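Local coordinates for protein transcriptional regulator, putative, Mar family (PDB 2ETH) that probably binds DNA as a dimeric winged helix-turn-helix transcription factor of the MarR family, at residues A[87-92]-A[101-106]; A[44-49]-A[76-81]. One frame throughout, in Å; residues are numbered along the deposited sequence.

Contact 1. Residues A[87-92]-A[101-106]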
# COMPACT_ATOMS: atom_id res chain seq x y z
N LEU A 87 5.40 16.88 -9.54
CA LEU A 87 4.02 16.46 -9.25
C LEU A 87 3.22 17.47 -8.41
O LEU A 87 2.01 17.52 -8.52
CB LEU A 87 4.00 15.09 -8.53
CG LEU A 87 4.63 13.89 -9.29
CD1 LEU A 87 4.65 12.69 -8.37
CD2 LEU A 87 3.86 13.58 -10.59
N VAL A 88 3.88 18.23 -7.55
CA VAL A 88 3.23 19.22 -6.67
C VAL A 88 4.10 20.48 -6.55
O VAL A 88 5.28 20.49 -6.93
CB VAL A 88 2.99 18.69 -5.24
CG1 VAL A 88 2.33 17.35 -5.30
CG2 VAL A 88 4.35 18.66 -4.45
N VAL A 89 3.51 21.52 -5.98
CA VAL A 89 4.14 22.80 -5.84
C VAL A 89 3.49 23.46 -4.63
O VAL A 89 2.39 23.12 -4.31
CB VAL A 89 3.99 23.62 -7.17
CG1 VAL A 89 2.57 24.11 -7.39
CG2 VAL A 89 4.96 24.72 -7.20
N ARG A 90 4.19 24.33 -3.92
CA ARG A 90 3.64 25.07 -2.79
C ARG A 90 3.20 26.42 -3.34
O ARG A 90 3.99 27.09 -3.96
CB ARG A 90 4.68 25.34 -1.70
CG ARG A 90 5.36 24.12 -1.12
CD ARG A 90 6.92 24.34 -0.96
NE ARG A 90 7.54 23.46 0.04
CZ ARG A 90 8.63 22.70 -0.15
NH1 ARG A 90 9.30 22.71 -1.30
NH2 ARG A 90 9.07 21.92 0.83
N GLU A 91 1.97 26.80 -3.08
CA GLU A 91 1.41 27.99 -3.67
C GLU A 91 0.75 28.85 -2.64
O GLU A 91 0.12 28.36 -1.76
CB GLU A 91 0.39 27.62 -4.75
CG GLU A 91 1.02 27.46 -6.12
CD GLU A 91 0.00 27.53 -7.27
OE1 GLU A 91 -1.22 27.30 -7.04
OE2 GLU A 91 0.43 27.86 -8.40
N MSE A 92 0.92 30.15 -2.78
CA MSE A 92 0.31 31.08 -1.86
C MSE A 92 -1.17 31.16 -2.24
O MSE A 92 -1.57 30.82 -3.35
CB MSE A 92 1.05 32.43 -1.88
CG MSE A 92 2.65 32.35 -1.83
SE MSE A 92 3.67 33.85 -1.05
CE MSE A 92 4.74 34.55 -2.40
N ARG A 101 -0.20 26.42 0.55
CA ARG A 101 -0.58 25.02 0.55
C ARG A 101 0.08 24.29 -0.57
O ARG A 101 0.44 24.90 -1.57
CB ARG A 101 -2.08 24.87 0.36
CG ARG A 101 -2.92 25.51 1.43
CD ARG A 101 -4.37 25.25 1.19
NE ARG A 101 -5.18 25.68 2.33
CZ ARG A 101 -5.60 26.91 2.54
NH1 ARG A 101 -5.31 27.88 1.69
NH2 ARG A 101 -6.32 27.17 3.61
N VAL A 102 0.24 22.99 -0.38
CA VAL A 102 0.72 22.10 -1.40
C VAL A 102 -0.49 21.85 -2.34
O VAL A 102 -1.56 21.46 -1.92
CB VAL A 102 1.32 20.80 -0.78
CG1 VAL A 102 2.05 19.99 -1.81
CG2 VAL A 102 2.29 21.10 0.34
N VAL A 103 -0.30 22.10 -3.62
CA VAL A 103 -1.28 21.82 -4.63
C VAL A 103 -0.59 20.95 -5.72
O VAL A 103 0.62 20.94 -5.86
CB VAL A 103 -1.83 23.12 -5.23
CG1 VAL A 103 -2.47 23.98 -4.12
CG2 VAL A 103 -0.72 23.90 -5.96
N LEU A 104 -1.39 20.25 -6.48
CA LEU A 104 -0.91 19.43 -7.60
C LEU A 104 -0.49 20.31 -8.78
O LEU A 104 -1.10 21.33 -9.05
CB LEU A 104 -2.02 18.43 -8.04
CG LEU A 104 -1.98 16.99 -7.47
CD1 LEU A 104 -1.57 16.88 -5.99
CD2 LEU A 104 -3.29 16.24 -7.74
N THR A 105 0.55 19.93 -9.50
CA THR A 105 0.85 20.56 -10.78
C THR A 105 -0.10 20.03 -11.83
O THR A 105 -0.94 19.26 -11.53
CB THR A 105 2.27 20.30 -11.16
OG1 THR A 105 2.50 18.88 -11.18
CG2 THR A 105 3.16 21.01 -10.16
N GLU A 106 0.04 20.46 -13.07
CA GLU A 106 -0.70 19.87 -14.16
C GLU A 106 -0.36 18.42 -14.32
O GLU A 106 -1.25 17.60 -14.59
CB GLU A 106 -0.37 20.57 -15.47
CG GLU A 106 -1.22 20.04 -16.63
CD GLU A 106 -1.46 21.04 -17.72
OE1 GLU A 106 -1.00 22.19 -17.60
OE2 GLU A 106 -2.14 20.67 -18.72
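Val89 and Val103 face each other as a hydrogen-bonded antiparallel pair in the beta hairpin that forms the wing of this MarR-type winged helix fold. Val89 N gives its hydrogen to Val103 O, and Val103 N returns one to Val89 O at 3.0 Å, almost straight at 173°. Two residues further along, past the non-hydrogen-bonded pair Arg90 with Val102, Glu91 and Arg101 form a second hydrogen-bonded pair, with Glu91 N to Arg101 O at 2.9 Å.

The side chains of Val89, Val103, Glu91 and Arg101 share one face of the ribbon. Val103 CG2 lies between its own backbone N and carbonyl carbon (CG1 at chi1 -59°), which points it across the ladder, where it touches Val89 CG1 at 3.6 Å. Glu91 runs over the same methyl at about a right angle: its CB, CG and CD follow one another past Val103 CG2, CD at 3.9 Å, and OE1 at the tip comes to 3.6 Å from it.

Arg90 and Val102 occupy the opposite face. Where the ladder ends, the Val88 and Leu104 side chains diverge, yet Val88 CG2 still meets Val102 CG1 at 3.7 Å and its CG1 reaches Leu104 CD1 at 4.0 Å. At the base of the hairpin Thr105 N binds Leu87 O at 3.0 Å, from above the carbonyl plane. Thr105 is the N-cap of helix 106-127; its OG1 bonds to Gly86 O and Gly108 N, and its CG2 leans on the backbone of Val88.

Val88 and Val102 are buried against helix 72-84 through Leu82 and Val79 respectively, and Val102 also touches Met61 and Ile64 of helix 61-67. Arg90 turns away from the ladder to a salt bridge with Glu83, and Leu104 packs on Phe50, Val53 and Ala54 of helix 44-56.

Contact 2. Residues A[44-49]-A[76-81]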
# COMPACT_ATOMS: atom_id res chain seq x y z
N THR A 44 7.18 5.04 -0.50
CA THR A 44 5.89 4.77 0.11
C THR A 44 5.26 6.05 0.70
O THR A 44 4.11 6.36 0.41
CB THR A 44 6.01 3.63 1.18
OG1 THR A 44 6.92 4.03 2.22
CG2 THR A 44 6.55 2.33 0.55
N THR A 45 6.01 6.84 1.47
CA THR A 45 5.41 8.00 2.14
C THR A 45 5.23 9.18 1.17
O THR A 45 4.34 10.00 1.35
CB THR A 45 6.14 8.40 3.44
OG1 THR A 45 7.46 8.80 3.14
CG2 THR A 45 6.22 7.21 4.45
N GLU A 46 6.04 9.23 0.11
CA GLU A 46 5.81 10.18 -0.99
C GLU A 46 4.46 9.95 -1.62
O GLU A 46 3.73 10.91 -1.92
CB GLU A 46 6.85 9.99 -2.12
CG GLU A 46 8.12 10.80 -2.03
CD GLU A 46 9.18 10.27 -3.00
OE1 GLU A 46 8.80 9.82 -4.12
OE2 GLU A 46 10.40 10.28 -2.64
N LEU A 47 4.18 8.69 -1.95
CA LEU A 47 2.90 8.32 -2.57
C LEU A 47 1.71 8.62 -1.65
O LEU A 47 0.69 9.07 -2.07
CB LEU A 47 2.87 6.83 -2.97
CG LEU A 47 1.55 6.34 -3.60
CD1 LEU A 47 1.19 7.19 -4.89
CD2 LEU A 47 1.65 4.84 -3.89
N TYR A 48 1.89 8.38 -0.38
CA TYR A 48 0.86 8.59 0.62
C TYR A 48 0.51 10.08 0.72
O TYR A 48 -0.69 10.47 0.69
CB TYR A 48 1.38 8.01 1.97
CG TYR A 48 0.35 7.78 3.03
CD1 TYR A 48 -0.94 7.34 2.70
CD2 TYR A 48 0.63 8.00 4.37
CE1 TYR A 48 -1.92 7.13 3.68
CE2 TYR A 48 -0.37 7.79 5.37
CZ TYR A 48 -1.62 7.35 4.98
OH TYR A 48 -2.60 7.16 5.89
N ALA A 49 1.54 10.93 0.77
CA ALA A 49 1.32 12.38 0.81
C ALA A 49 0.72 12.90 -0.52
O ALA A 49 -0.13 13.78 -0.51
CB ALA A 49 2.58 13.14 1.18
N THR A 76 8.66 18.29 4.88
CA THR A 76 9.26 19.19 3.88
C THR A 76 10.12 18.39 2.89
O THR A 76 10.20 18.75 1.71
CB THR A 76 10.04 20.35 4.51
OG1 THR A 76 10.96 19.83 5.47
CG2 THR A 76 9.11 21.29 5.24
N ASN A 77 10.75 17.31 3.36
CA ASN A 77 11.44 16.38 2.49
C ASN A 77 10.53 15.60 1.56
O ASN A 77 10.83 15.47 0.40
CB ASN A 77 12.19 15.37 3.31
CG ASN A 77 13.43 15.94 3.93
OD1 ASN A 77 14.03 16.89 3.40
ND2 ASN A 77 13.83 15.36 5.06
N VAL A 78 9.46 15.02 2.07
CA VAL A 78 8.54 14.33 1.20
C VAL A 78 8.05 15.34 0.14
O VAL A 78 8.09 15.05 -1.05
CB VAL A 78 7.39 13.71 1.98
CG1 VAL A 78 6.29 13.20 1.04
CG2 VAL A 78 7.89 12.60 2.83
N VAL A 79 7.68 16.54 0.55
CA VAL A 79 7.12 17.53 -0.40
C VAL A 79 8.22 18.01 -1.36
O VAL A 79 7.99 18.05 -2.57
CB VAL A 79 6.39 18.72 0.30
CG1 VAL A 79 5.86 19.68 -0.72
CG2 VAL A 79 5.25 18.23 1.16
N ASP A 80 9.42 18.34 -0.85
CA ASP A 80 10.54 18.70 -1.75
C ASP A 80 10.77 17.58 -2.78
O ASP A 80 11.03 17.84 -3.96
CB ASP A 80 11.87 18.98 -1.01
CG ASP A 80 11.95 20.41 -0.41
N SER A 81 10.65 16.33 -2.36
CA SER A 81 10.86 15.25 -3.30
C SER A 81 9.76 15.15 -4.36
O SER A 81 10.02 14.96 -5.51
CB SER A 81 11.04 13.92 -2.60
OG SER A 81 10.45 12.96 -3.43
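Val78 of helix 72-84 packs against Ala49 and Glu46 of helix 44-56 within the winged helix domain; helix 72-84, the second helix of the helix-turn-helix, is the one that in MarR relatives enters the DNA major groove. The two short segments cross almost perpendicularly, at -81°, with their axes 9.5 Å apart, and Glu46 and Val78 have the nearest CA atoms, 5.4 Å from each other.

Van der Waals packing rests on the two branches of Val78; its apolar side-chain partner is Ala49 CB, against CG1. CG1 stands anti to the backbone N (chi1 170°), where it touches both Ala49 CB and Glu46 CA at 3.7 Å, as well as the backbone oxygen of Thr45. CG2 goes instead to the Thr45 side chain, which it meets at about a right angle, with OG1 3.8 Å away. Ala49 also rests on Ile64 of helix 61-67. Thr45 also packs on Ser40 of the second subunit, so that helix 44-56 is part of the dimer interface.

Polar contact falls to Glu46, whose chain is extended beyond CG and carries a buried carboxylate past Val78. Its OE1 forms a salt bridge with Arg85, which probably stabilises the negative charge.

The other carboxylate oxygen closes the contact: Ser81 OG donates to Glu46 OE2 at 2.8 Å, approaching from above the carboxylate plane, 81° out of it.

How the contacts relate
Contact 2 comes first along the chain and closes before contact 1 opens; their centres are 13 Å apart, on the same side of the chain's centre. Helix 72-84 joins them, since it contributes residues 76-81 to contact 2 and leads directly into strand 88-92 of contact 1. The two also touch: Val102 CG1 lies 4.0 Å from Val79 CG1, and the Arg90 guanidinium packs along Thr76, Val79 and Asp80. One side of this helix thus meets helix 44-56 while another meets the hairpin. Together they tie the probable recognition helix and wing to a helix that reaches the second subunit.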